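Local coordinates for protein NAD_Gly3P_dh, NAD-dependent glycerol-3-phosphate dehydrogenase (Streptosporangium roseum, PDB 5OCM) that binds NADP+ and probably reduces imines to amines at the expense of NADPH, at residues 16-21 with 64-69; 89-94 with 101-106. All blocks are in the same frame, centred on the assembly; numbering follows the deposited sequence.

Contact 1 (16-21 with 64-69); sequences QALAGA and VVCVSD. With NAP (NADP nicotinamide-adenine-dinucleotide phosphate), chain G.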
ATOM      1  N   GLN A  16       1.316 -26.520   5.774  1.00 14.42           N
ATOM      2  CA  GLN A  16       0.021 -27.137   6.078  1.00 16.28           C
ATOM      3  C   GLN A  16      -1.055 -26.688   5.098  1.00 14.76           C
ATOM      4  O   GLN A  16      -1.890 -27.515   4.663  1.00 14.93           O
ATOM      5  CB  GLN A  16      -0.451 -26.808   7.527  1.00 19.08           C
ATOM      6  CG  GLN A  16       0.502 -27.195   8.549  1.00 23.67           C
ATOM      7  CD  GLN A  16       0.105 -27.779   9.695  1.00 35.57           C
ATOM      8  OE1 GLN A  16       0.367 -28.962   9.842  1.00 45.89           O
ATOM      9  NE2 GLN A  16      -0.699 -27.076  10.474  1.00 26.00           N
ATOM     10  N   ALA A  17      -1.061 -25.389   4.769  1.00 13.52           N
ATOM     11  CA  ALA A  17      -2.036 -24.839   3.840  1.00 13.05           C
ATOM     12  C   ALA A  17      -1.788 -25.378   2.411  1.00 12.39           C
ATOM     13  O   ALA A  17      -2.727 -25.662   1.665  1.00 12.98           O
ATOM     14  CB  ALA A  17      -1.993 -23.319   3.835  1.00 15.89           C
ATOM     15  N   LEU A  18      -0.521 -25.500   2.024  1.00 12.45           N
ATOM     16  CA  LEU A  18      -0.216 -26.034   0.700  1.00 12.67           C
ATOM     17  C   LEU A  18      -0.764 -27.471   0.569  1.00 13.09           C
ATOM     18  O   LEU A  18      -1.475 -27.807  -0.408  1.00 12.55           O
ATOM     19  CB  LEU A  18       1.287 -26.030   0.456  1.00 12.47           C
ATOM     20  CG  LEU A  18       2.062 -24.725   0.465  1.00 14.26           C
ATOM     21  CD1 LEU A  18       3.544 -24.984   0.315  1.00 13.24           C
ATOM     22  CD2 LEU A  18       1.562 -23.773  -0.619  1.00 15.76           C
ATOM     23  N   ALA A  19      -0.405 -28.327   1.521  1.00 12.68           N
ATOM     24  CA  ALA A  19      -0.889 -29.717   1.537  1.00 13.44           C
ATOM     25  C   ALA A  19      -2.415 -29.774   1.572  1.00 13.14           C
ATOM     26  O   ALA A  19      -3.017 -30.543   0.820  1.00 12.67           O
ATOM     27  CB  ALA A  19      -0.303 -30.482   2.689  1.00 15.26           C
ATOM     28  N   GLY A  20      -3.036 -28.948   2.408  1.00 12.56           N
ATOM     29  CA  GLY A  20      -4.500 -28.887   2.436  1.00 14.89           C
ATOM     30  C   GLY A  20      -5.156 -28.524   1.108  1.00 13.87           C
ATOM     31  O   GLY A  20      -6.197 -29.079   0.744  1.00 14.32           O
ATOM     32  N   ALA A  21      -4.538 -27.602   0.357  1.00 14.24           N
ATOM     33  CA  ALA A  21      -5.074 -27.181  -0.927  1.00 13.31           C
ATOM     34  C   ALA A  21      -4.937 -28.264  -1.965  1.00 14.13           C
ATOM     35  O   ALA A  21      -5.860 -28.488  -2.777  1.00 14.84           O
ATOM     36  CB  ALA A  21      -4.380 -25.903  -1.394  1.00 13.85           C
ATOM     37  N   VAL A  64       7.217 -30.578  -3.515  1.00 14.72           N
ATOM     38  CA  VAL A  64       7.128 -29.154  -3.158  1.00 13.08           C
ATOM     39  C   VAL A  64       7.801 -28.998  -1.778  1.00 15.90           C
ATOM     40  O   VAL A  64       7.451 -29.717  -0.842  1.00 13.96           O
ATOM     41  CB  VAL A  64       5.689 -28.724  -3.051  1.00 13.72           C
ATOM     42  CG1 VAL A  64       5.580 -27.255  -2.594  1.00 16.69           C
ATOM     43  CG2 VAL A  64       5.026 -28.904  -4.412  1.00 14.70           C
ATOM     44  N   VAL A  65       8.725 -28.032  -1.644  1.00 13.60           N
ATOM     45  CA  VAL A  65       9.349 -27.792  -0.367  1.00 15.12           C
ATOM     46  C   VAL A  65       8.966 -26.401   0.117  1.00 15.95           C
ATOM     47  O   VAL A  65       9.084 -25.415  -0.648  1.00 14.84           O
ATOM     48  CB  VAL A  65      10.896 -27.995  -0.365  1.00 18.89           C
ATOM     49  CG1 VAL A  65      11.590 -27.477  -1.536  1.00 23.73           C
ATOM     50  CG2 VAL A  65      11.540 -27.597   0.941  1.00 19.61           C
ATOM     51  N   CYS A  66       8.622 -26.306   1.396  1.00 13.76           N
ATOM     52  CA  CYS A  66       8.258 -25.005   2.003  1.00 14.84           C
ATOM     53  C   CYS A  66       8.708 -25.013   3.443  1.00 15.20           C
ATOM     54  O   CYS A  66       7.969 -25.375   4.338  1.00 15.96           O
ATOM     55  CB  CYS A  66       6.798 -24.734   1.848  1.00 16.32           C
ATOM     56  SG  CYS A  66       6.349 -23.053   2.407  1.00 17.95           S
ATOM     57  N   VAL A  67      10.000 -24.707   3.631  1.00 14.22           N
ATOM     58  CA  VAL A  67      10.623 -24.673   4.966  1.00 14.86           C
ATOM     59  C   VAL A  67      11.036 -23.238   5.283  1.00 14.63           C
ATOM     60  O   VAL A  67      10.616 -22.294   4.584  1.00 16.55           O
ATOM     61  CB  VAL A  67      11.748 -25.721   5.123  1.00 14.19           C
ATOM     62  CG1 VAL A  67      11.144 -27.119   5.053  1.00 14.51           C
ATOM     63  CG2 VAL A  67      12.863 -25.514   4.074  1.00 14.66           C
ATOM     64  N   SER A  68      11.782 -23.015   6.358  1.00 15.91           N
ATOM     65  CA  SER A  68      12.004 -21.639   6.816  1.00 16.24           C
ATOM     66  C   SER A  68      12.891 -20.822   5.832  1.00 16.24           C
ATOM     67  O   SER A  68      12.479 -19.780   5.352  1.00 17.09           O
ATOM     68  CB  SER A  68      12.612 -21.667   8.231  1.00 17.27           C
ATOM     69  OG  SER A  68      13.804 -22.480   8.147  1.00 17.72           O
ATOM     70  N   ASP A  69      14.066 -21.327   5.504  1.00 15.03           N
ATOM     71  CA  ASP A  69      15.021 -20.562   4.703  1.00 15.76           C
ATOM     72  C   ASP A  69      15.929 -21.482   3.916  1.00 13.94           C
ATOM     73  O   ASP A  69      15.803 -22.690   3.989  1.00 13.84           O
ATOM     74  CB  ASP A  69      15.823 -19.608   5.616  1.00 17.54           C
ATOM     75  CG  ASP A  69      16.634 -20.363   6.685  1.00 21.22           C
ATOM     76  OD1 ASP A  69      16.912 -21.613   6.591  1.00 17.41           O
ATOM     77  OD2 ASP A  69      17.096 -19.659   7.599  1.00 23.41           O
TER
HETATM   78  PA  NAP G 301       6.951 -21.913   9.989  1.00 17.36           P
HETATM   79  O1A NAP G 301       5.549 -22.083  10.570  1.00 15.58           O
HETATM   80  O2A NAP G 301       7.844 -21.298  10.967  1.00 16.42           O
HETATM   81  O5B NAP G 301       7.569 -23.321   9.437  1.00 15.99           O
HETATM   82  C5B NAP G 301       8.975 -23.456   9.256  1.00 14.86           C
HETATM   83  C4B NAP G 301       9.111 -24.834   8.655  1.00 14.19           C
HETATM   84  O4B NAP G 301      10.441 -25.097   8.245  1.00 15.15           O
HETATM   85  C3B NAP G 301       8.690 -26.001   9.603  1.00 15.66           C
HETATM   86  O3B NAP G 301       8.017 -27.056   8.876  1.00 15.10           O
HETATM   87  C2B NAP G 301      10.067 -26.473  10.113  1.00 16.06           C
HETATM   88  O2B NAP G 301      10.080 -27.798  10.676  1.00 18.70           O
HETATM   89  C1B NAP G 301      10.884 -26.335   8.857  1.00 15.43           C
HETATM   90  N9A NAP G 301      12.315 -26.302   9.089  1.00 15.99           N
HETATM   91  C8A NAP G 301      13.057 -25.337   9.642  1.00 16.08           C
HETATM   92  N7A NAP G 301      14.340 -25.667   9.669  1.00 16.12           N
HETATM   93  C5A NAP G 301      14.419 -26.895   9.120  1.00 16.47           C
HETATM   94  C6A NAP G 301      15.488 -27.834   8.833  1.00 18.17           C
HETATM   95  N6A NAP G 301      16.798 -27.508   9.164  1.00 20.38           N
HETATM   96  N1A NAP G 301      15.165 -29.048   8.337  1.00 17.31           N
HETATM   97  C2A NAP G 301      13.895 -29.382   8.016  1.00 18.46           C
HETATM   98  N3A NAP G 301      12.846 -28.560   8.220  1.00 15.39           N
HETATM   99  C4A NAP G 301      13.091 -27.337   8.751  1.00 17.09           C
HETATM  100  O3  NAP G 301       7.031 -20.980   8.716  1.00 16.02           O
HETATM  101  PN  NAP G 301       5.829 -20.833   7.604  1.00 15.68           P
HETATM  102  O1N NAP G 301       5.015 -19.649   7.934  1.00 15.84           O
HETATM  103  O2N NAP G 301       5.281 -22.216   7.215  1.00 14.81           O
HETATM  104  O5D NAP G 301       6.836 -20.315   6.452  1.00 14.92           O
HETATM  105  C5D NAP G 301       7.507 -21.288   5.645  1.00 16.13           C
HETATM  106  C4D NAP G 301       8.072 -20.550   4.449  1.00 13.98           C
HETATM  107  O4D NAP G 301       6.934 -19.965   3.683  1.00 13.59           O
HETATM  108  C3D NAP G 301       9.055 -19.444   4.884  1.00 14.34           C
HETATM  109  O3D NAP G 301      10.153 -19.345   3.959  1.00 12.90           O
HETATM  110  C2D NAP G 301       8.140 -18.212   4.792  1.00 13.48           C
HETATM  111  O2D NAP G 301       8.800 -16.946   4.625  1.00 13.78           O
HETATM  112  C1D NAP G 301       7.249 -18.603   3.583  1.00 13.16           C
HETATM  113  N1N NAP G 301       5.987 -17.892   3.540  1.00 13.01           N
HETATM  114  C2N NAP G 301       5.144 -17.940   4.551  1.00 15.24           C
HETATM  115  C3N NAP G 301       3.933 -17.223   4.516  1.00 15.03           C
HETATM  116  C7N NAP G 301       2.976 -17.174   5.646  1.00 15.38           C
HETATM  117  O7N NAP G 301       2.028 -16.372   5.505  1.00 15.79           O
HETATM  118  N7N NAP G 301       3.154 -17.917   6.704  1.00 17.63           N
HETATM  119  C4N NAP G 301       3.598 -16.500   3.359  1.00 14.92           C
HETATM  120  C5N NAP G 301       4.470 -16.569   2.278  1.00 15.49           C
HETATM  121  C6N NAP G 301       5.652 -17.277   2.412  1.00 15.19           C
HETATM  122  P2B NAP G 301       9.704 -28.001  12.223  1.00 20.18           P
HETATM  123  O1X NAP G 301       8.211 -28.014  12.272  1.00 16.26           O
HETATM  124  O2X NAP G 301      10.426 -29.278  12.486  1.00 20.16           O
HETATM  125  O3X NAP G 301      10.458 -26.892  12.959  1.00 16.57           O

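Contact 2 (89-94 with 101-106); sequences LVNLTS and RATAEW. With NAP (NADP nicotinamide-adenine-dinucleotide phosphate), chain G.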
ATOM      1  N   LEU A  89      11.044 -30.689  -8.821  1.00 13.73           N
ATOM      2  CA  LEU A  89      11.198 -30.118  -7.512  1.00 14.83           C
ATOM      3  C   LEU A  89      10.732 -28.665  -7.592  1.00 15.40           C
ATOM      4  O   LEU A  89      11.184 -27.917  -8.478  1.00 14.00           O
ATOM      5  CB  LEU A  89      12.655 -30.161  -7.100  1.00 16.09           C
ATOM      6  CG  LEU A  89      13.069 -29.454  -5.836  1.00 15.66           C
ATOM      7  CD1 LEU A  89      12.381 -30.056  -4.638  1.00 14.92           C
ATOM      8  CD2 LEU A  89      14.595 -29.459  -5.674  1.00 17.90           C
ATOM      9  N   VAL A  90       9.859 -28.273  -6.662  1.00 13.15           N
ATOM     10  CA  VAL A  90       9.292 -26.932  -6.617  1.00 14.03           C
ATOM     11  C   VAL A  90       9.616 -26.352  -5.245  1.00 16.62           C
ATOM     12  O   VAL A  90       9.224 -26.925  -4.216  1.00 16.83           O
ATOM     13  CB  VAL A  90       7.764 -26.956  -6.793  1.00 14.04           C
ATOM     14  CG1 VAL A  90       7.151 -25.549  -6.628  1.00 13.76           C
ATOM     15  CG2 VAL A  90       7.375 -27.603  -8.141  1.00 15.19           C
ATOM     16  N   ASN A  91      10.379 -25.259  -5.205  1.00 13.82           N
ATOM     17  CA  ASN A  91      10.807 -24.671  -3.944  1.00 14.68           C
ATOM     18  C   ASN A  91      10.070 -23.378  -3.710  1.00 15.93           C
ATOM     19  O   ASN A  91      10.204 -22.442  -4.493  1.00 16.40           O
ATOM     20  CB  ASN A  91      12.307 -24.436  -3.993  1.00 15.10           C
ATOM     21  CG  ASN A  91      12.869 -23.874  -2.686  1.00 15.67           C
ATOM     22  OD1 ASN A  91      12.190 -23.838  -1.645  1.00 17.09           O
ATOM     23  ND2 ASN A  91      14.180 -23.546  -2.731  1.00 17.44           N
ATOM     24  N   LEU A  92       9.243 -23.368  -2.681  1.00 14.18           N
ATOM     25  CA  LEU A  92       8.413 -22.214  -2.302  1.00 14.92           C
ATOM     26  C   LEU A  92       8.919 -21.553  -1.016  1.00 17.10           C
ATOM     27  O   LEU A  92       8.229 -20.718  -0.377  1.00 15.11           O
ATOM     28  CB  LEU A  92       6.942 -22.633  -2.168  1.00 15.70           C
ATOM     29  CG  LEU A  92       6.281 -23.181  -3.446  1.00 14.85           C
ATOM     30  CD1 LEU A  92       4.822 -23.548  -3.213  1.00 16.28           C
ATOM     31  CD2 LEU A  92       6.458 -22.215  -4.598  1.00 16.83           C
ATOM     32  N   THR A  93      10.138 -21.917  -0.599  1.00 14.05           N
ATOM     33  CA  THR A  93      10.758 -21.297   0.575  1.00 15.32           C
ATOM     34  C   THR A  93      11.222 -19.864   0.244  1.00 14.41           C
ATOM     35  O   THR A  93      11.770 -19.648  -0.809  1.00 14.85           O
ATOM     36  CB  THR A  93      11.972 -22.158   1.005  1.00 16.03           C
ATOM     37  OG1 THR A  93      11.490 -23.502   1.244  1.00 16.82           O
ATOM     38  CG2 THR A  93      12.635 -21.623   2.220  1.00 14.89           C
ATOM     39  N   SER A  94      11.040 -18.915   1.154  1.00 14.85           N
ATOM     40  CA  SER A  94      11.558 -17.551   0.973  1.00 13.93           C
ATOM     41  C   SER A  94      13.085 -17.520   0.875  1.00 14.77           C
ATOM     42  O   SER A  94      13.778 -18.331   1.464  1.00 13.99           O
ATOM     43  CB  SER A  94      11.089 -16.626   2.084  1.00 13.38           C
ATOM     44  OG  SER A  94       9.713 -16.687   2.231  1.00 12.48           O
ATOM     45  N   ARG A 101      19.372 -19.232  -7.286  1.00 15.59           N
ATOM     46  CA  ARG A 101      20.265 -19.661  -8.369  1.00 16.82           C
ATOM     47  C   ARG A 101      21.226 -20.764  -7.886  1.00 16.39           C
ATOM     48  O   ARG A 101      21.588 -21.643  -8.690  1.00 16.57           O
ATOM     49  CB  ARG A 101      21.040 -18.453  -8.970  1.00 16.76           C
ATOM     50  CG  ARG A 101      20.121 -17.512  -9.711  1.00 16.83           C
ATOM     51  CD  ARG A 101      20.820 -16.375 -10.424  1.00 17.17           C
ATOM     52  NE  ARG A 101      19.808 -15.355 -10.824  1.00 19.01           N
ATOM     53  CZ  ARG A 101      19.674 -14.120 -10.333  1.00 17.87           C
ATOM     54  NH1 ARG A 101      20.490 -13.681  -9.388  1.00 17.91           N
ATOM     55  NH2 ARG A 101      18.680 -13.344 -10.753  1.00 17.98           N
ATOM     56  N   ALA A 102      21.613 -20.725  -6.622  1.00 15.26           N
ATOM     57  CA  ALA A 102      22.473 -21.752  -6.043  1.00 17.73           C
ATOM     58  C   ALA A 102      21.731 -23.094  -6.007  1.00 17.45           C
ATOM     59  O   ALA A 102      22.289 -24.110  -6.426  1.00 17.25           O
ATOM     60  CB  ALA A 102      22.966 -21.365  -4.650  1.00 17.43           C
ATOM     61  N   THR A 103      20.477 -23.105  -5.548  1.00 14.60           N
ATOM     62  CA  THR A 103      19.695 -24.357  -5.582  1.00 14.45           C
ATOM     63  C   THR A 103      19.448 -24.816  -7.014  1.00 14.97           C
ATOM     64  O   THR A 103      19.536 -26.017  -7.303  1.00 15.33           O
ATOM     65  CB  THR A 103      18.379 -24.203  -4.799  1.00 15.64           C
ATOM     66  OG1 THR A 103      18.729 -23.831  -3.458  1.00 15.48           O
ATOM     67  CG2 THR A 103      17.604 -25.536  -4.777  1.00 14.54           C
ATOM     68  N   ALA A 104      19.226 -23.889  -7.937  1.00 15.59           N
ATOM     69  CA  ALA A 104      19.071 -24.251  -9.336  1.00 14.64           C
ATOM     70  C   ALA A 104      20.312 -24.946  -9.914  1.00 15.53           C
ATOM     71  O   ALA A 104      20.176 -25.902 -10.680  1.00 15.20           O
ATOM     72  CB  ALA A 104      18.675 -23.047 -10.197  1.00 15.22           C
ATOM     73  N   GLU A 105      21.497 -24.456  -9.547  1.00 17.15           N
ATOM     74  CA  GLU A 105      22.756 -25.070  -9.989  1.00 17.35           C
ATOM     75  C   GLU A 105      22.911 -26.485  -9.411  1.00 17.30           C
ATOM     76  O   GLU A 105      23.254 -27.431 -10.147  1.00 16.51           O
ATOM     77  CB  GLU A 105      23.939 -24.172  -9.626  1.00 18.57           C
ATOM     78  CG  GLU A 105      25.327 -24.801  -9.908  1.00 24.72           C
ATOM     79  CD  GLU A 105      26.502 -23.823  -9.822  1.00 28.53           C
ATOM     80  OE1 GLU A 105      26.384 -22.912  -9.004  1.00 32.92           O
ATOM     81  OE2 GLU A 105      27.520 -23.982 -10.573  1.00 23.66           O
ATOM     82  N   TRP A 106      22.620 -26.631  -8.106  1.00 15.19           N
ATOM     83  CA  TRP A 106      22.606 -27.941  -7.434  1.00 15.35           C
ATOM     84  C   TRP A 106      21.693 -28.935  -8.180  1.00 14.38           C
ATOM     85  O   TRP A 106      22.069 -30.063  -8.468  1.00 14.44           O
ATOM     86  CB  TRP A 106      22.215 -27.773  -5.966  1.00 15.84           C
ATOM     87  CG  TRP A 106      22.117 -29.048  -5.203  1.00 17.02           C
ATOM     88  CD1 TRP A 106      23.101 -29.690  -4.518  1.00 17.18           C
ATOM     89  CD2 TRP A 106      20.938 -29.861  -5.066  1.00 17.27           C
ATOM     90  NE1 TRP A 106      22.604 -30.836  -3.958  1.00 18.51           N
ATOM     91  CE2 TRP A 106      21.286 -30.963  -4.283  1.00 17.33           C
ATOM     92  CE3 TRP A 106      19.620 -29.734  -5.516  1.00 19.78           C
ATOM     93  CZ2 TRP A 106      20.370 -31.951  -3.949  1.00 19.79           C
ATOM     94  CZ3 TRP A 106      18.714 -30.721  -5.196  1.00 21.45           C
ATOM     95  CH2 TRP A 106      19.082 -31.799  -4.432  1.00 19.48           C
TER
HETATM   96  PA  NAP G 301       6.951 -21.913   9.989  1.00 17.36           P
HETATM   97  O1A NAP G 301       5.549 -22.083  10.570  1.00 15.58           O
HETATM   98  O2A NAP G 301       7.844 -21.298  10.967  1.00 16.42           O
HETATM   99  O5B NAP G 301       7.569 -23.321   9.437  1.00 15.99           O
HETATM  100  C5B NAP G 301       8.975 -23.456   9.256  1.00 14.86           C
HETATM  101  C4B NAP G 301       9.111 -24.834   8.655  1.00 14.19           C
HETATM  102  O4B NAP G 301      10.441 -25.097   8.245  1.00 15.15           O
HETATM  103  C3B NAP G 301       8.690 -26.001   9.603  1.00 15.66           C
HETATM  104  O3B NAP G 301       8.017 -27.056   8.876  1.00 15.10           O
HETATM  105  C2B NAP G 301      10.067 -26.473  10.113  1.00 16.06           C
HETATM  106  O2B NAP G 301      10.080 -27.798  10.676  1.00 18.70           O
HETATM  107  C1B NAP G 301      10.884 -26.335   8.857  1.00 15.43           C
HETATM  108  N9A NAP G 301      12.315 -26.302   9.089  1.00 15.99           N
HETATM  109  C8A NAP G 301      13.057 -25.337   9.642  1.00 16.08           C
HETATM  110  N7A NAP G 301      14.340 -25.667   9.669  1.00 16.12           N
HETATM  111  C5A NAP G 301      14.419 -26.895   9.120  1.00 16.47           C
HETATM  112  C6A NAP G 301      15.488 -27.834   8.833  1.00 18.17           C
HETATM  113  N6A NAP G 301      16.798 -27.508   9.164  1.00 20.38           N
HETATM  114  N1A NAP G 301      15.165 -29.048   8.337  1.00 17.31           N
HETATM  115  C2A NAP G 301      13.895 -29.382   8.016  1.00 18.46           C
HETATM  116  N3A NAP G 301      12.846 -28.560   8.220  1.00 15.39           N
HETATM  117  C4A NAP G 301      13.091 -27.337   8.751  1.00 17.09           C
HETATM  118  O3  NAP G 301       7.031 -20.980   8.716  1.00 16.02           O
HETATM  119  PN  NAP G 301       5.829 -20.833   7.604  1.00 15.68           P
HETATM  120  O1N NAP G 301       5.015 -19.649   7.934  1.00 15.84           O
HETATM  121  O2N NAP G 301       5.281 -22.216   7.215  1.00 14.81           O
HETATM  122  O5D NAP G 301       6.836 -20.315   6.452  1.00 14.92           O
HETATM  123  C5D NAP G 301       7.507 -21.288   5.645  1.00 16.13           C
HETATM  124  C4D NAP G 301       8.072 -20.550   4.449  1.00 13.98           C
HETATM  125  O4D NAP G 301       6.934 -19.965   3.683  1.00 13.59           O
HETATM  126  C3D NAP G 301       9.055 -19.444   4.884  1.00 14.34           C
HETATM  127  O3D NAP G 301      10.153 -19.345   3.959  1.00 12.90           O
HETATM  128  C2D NAP G 301       8.140 -18.212   4.792  1.00 13.48           C
HETATM  129  O2D NAP G 301       8.800 -16.946   4.625  1.00 13.78           O
HETATM  130  C1D NAP G 301       7.249 -18.603   3.583  1.00 13.16           C
HETATM  131  N1N NAP G 301       5.987 -17.892   3.540  1.00 13.01           N
HETATM  132  C2N NAP G 301       5.144 -17.940   4.551  1.00 15.24           C
HETATM  133  C3N NAP G 301       3.933 -17.223   4.516  1.00 15.03           C
HETATM  134  C7N NAP G 301       2.976 -17.174   5.646  1.00 15.38           C
HETATM  135  O7N NAP G 301       2.028 -16.372   5.505  1.00 15.79           O
HETATM  136  N7N NAP G 301       3.154 -17.917   6.704  1.00 17.63           N
HETATM  137  C4N NAP G 301       3.598 -16.500   3.359  1.00 14.92           C
HETATM  138  C5N NAP G 301       4.470 -16.569   2.278  1.00 15.49           C
HETATM  139  C6N NAP G 301       5.652 -17.277   2.412  1.00 15.19           C
HETATM  140  P2B NAP G 301       9.704 -28.001  12.223  1.00 20.18           P
HETATM  141  O1X NAP G 301       8.211 -28.014  12.272  1.00 16.26           O
HETATM  142  O2X NAP G 301      10.426 -29.278  12.486  1.00 20.16           O
HETATM  143  O3X NAP G 301      10.458 -26.892  12.959  1.00 16.57           O

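Contact 1 (16-21 with 64-69)
Leu18, on helix 13-24, reaches across to Val64 and Cys66 at the end of strand 62-65, showing how one aliphatic side chain can seat a helix on a sheet. Its CB points at the strand, yet CB and CG stop well short of it; with CG anti to the carbonyl carbon (chi1 -61°), the fork is carried out between the two elements. The branch CD1 does the touching. It lies 3.6 Å from CB of Cys66 and 4.0 Å from SG of the same residue, while CG1 of Val64 flanks it more loosely at 4.2 Å. The other methyl, CD2, turns aside to CD1 of Leu92, 4.2 Å away, on the next strand's exit loop. All three residues of the contact are buried, and the grip is purely apolar.

Cys66 joins this core to the cofactor. Its thiol lies anti to the backbone N (chi1 -173°), which sets SG 3.4 Å from O4D of the nicotinamide ribose. Beyond it the chain follows NADP+: CB of Val67 packs 3.4 Å from O4B of the adenine ribose, and the Val67 and Ser68 carbonyls converge on the ribose hydroxyl O3D, at 3.0 Å from Val67 O and 2.7 Å from Ser68 O. The hydroxyl proton can serve either carbonyl. Met14 N, at the start of the helix bearing Leu18, also holds NADP+. A helix following a glycine-rich turn, packed on the sheet whose strand ends cradle the dinucleotide, is characteristic of the Rossmann fold.

Contact 2 (89-94 with 101-106)
Asn91 and Thr103 mark the closest approach of the two backbones, their CA atoms 9.0 Å apart. Strand residues 89-91 run one way and helix residues 101-106 return roughly the opposite way; at this spacing it is the side chains that meet. Leu89 puts CD2 at the edge of the Trp106 indole, close to the ring plane and 4.3 Å from CZ3; Leu77 of helix 70-77 touches both residues. Further along, ND2 of Asn91 and CG2 of Thr103 approach to 4.5 Å, with Tyr114 beside them and its OH hydrogen-bonded to ND2. These contacts seat the helix on the first strand of a beta-alpha-beta unit of the Rossmann domain: strand 88-91, helix 97-109, strand 113-120. At the strand's exit Asn91 forms an Asx turn. Its OD1 accepts from Thr93 N at 3.0 Å, the donor lying 46° out of the carbonyl plane, and from Thr93 OG1 at 3.0 Å, in that plane. OG1 stands anti to the carbonyl carbon (chi1 -57°), where it can donate to OD1 and also accept from Val67 N. A valine in place of Thr93 would probably leave Val67 N without this acceptor and Asn91 OD1 with only the tilted backbone donor, its amide less firmly fixed. Ser94 then takes the nicotinamide ribose, its N donating to O3D at 3.0 Å and its OG hydrogen-bonded to O2D at 2.6 Å. The same residue touches the bound trifluoroacetophenone hydrate and packs on Thr241 of the second subunit.

Contacts 1 and 2 come in series along the chain, with centres 14 Å apart, and both lie within the NAD-binding region. They share one sheet, in which strands 62-65 and 88-91 are parallel neighbours, probably joined by hydrogen bonds from Val65 N to Val90 O (2.8 Å) and from Leu92 N to Val65 O (2.9 Å). The sheet is clothed on both faces: Val64 is turned to helix 13-24, whereas Val65 points away from it and packs with Leu89 and Asn91 on the side of helix 97-109. Past the two strand ends, the loops carrying Ser68 and Ser94 meet at the same nicotinamide ribose, so two neighbouring strand ends, each backed by a helix on a different face of the sheet, serve one cofactor site.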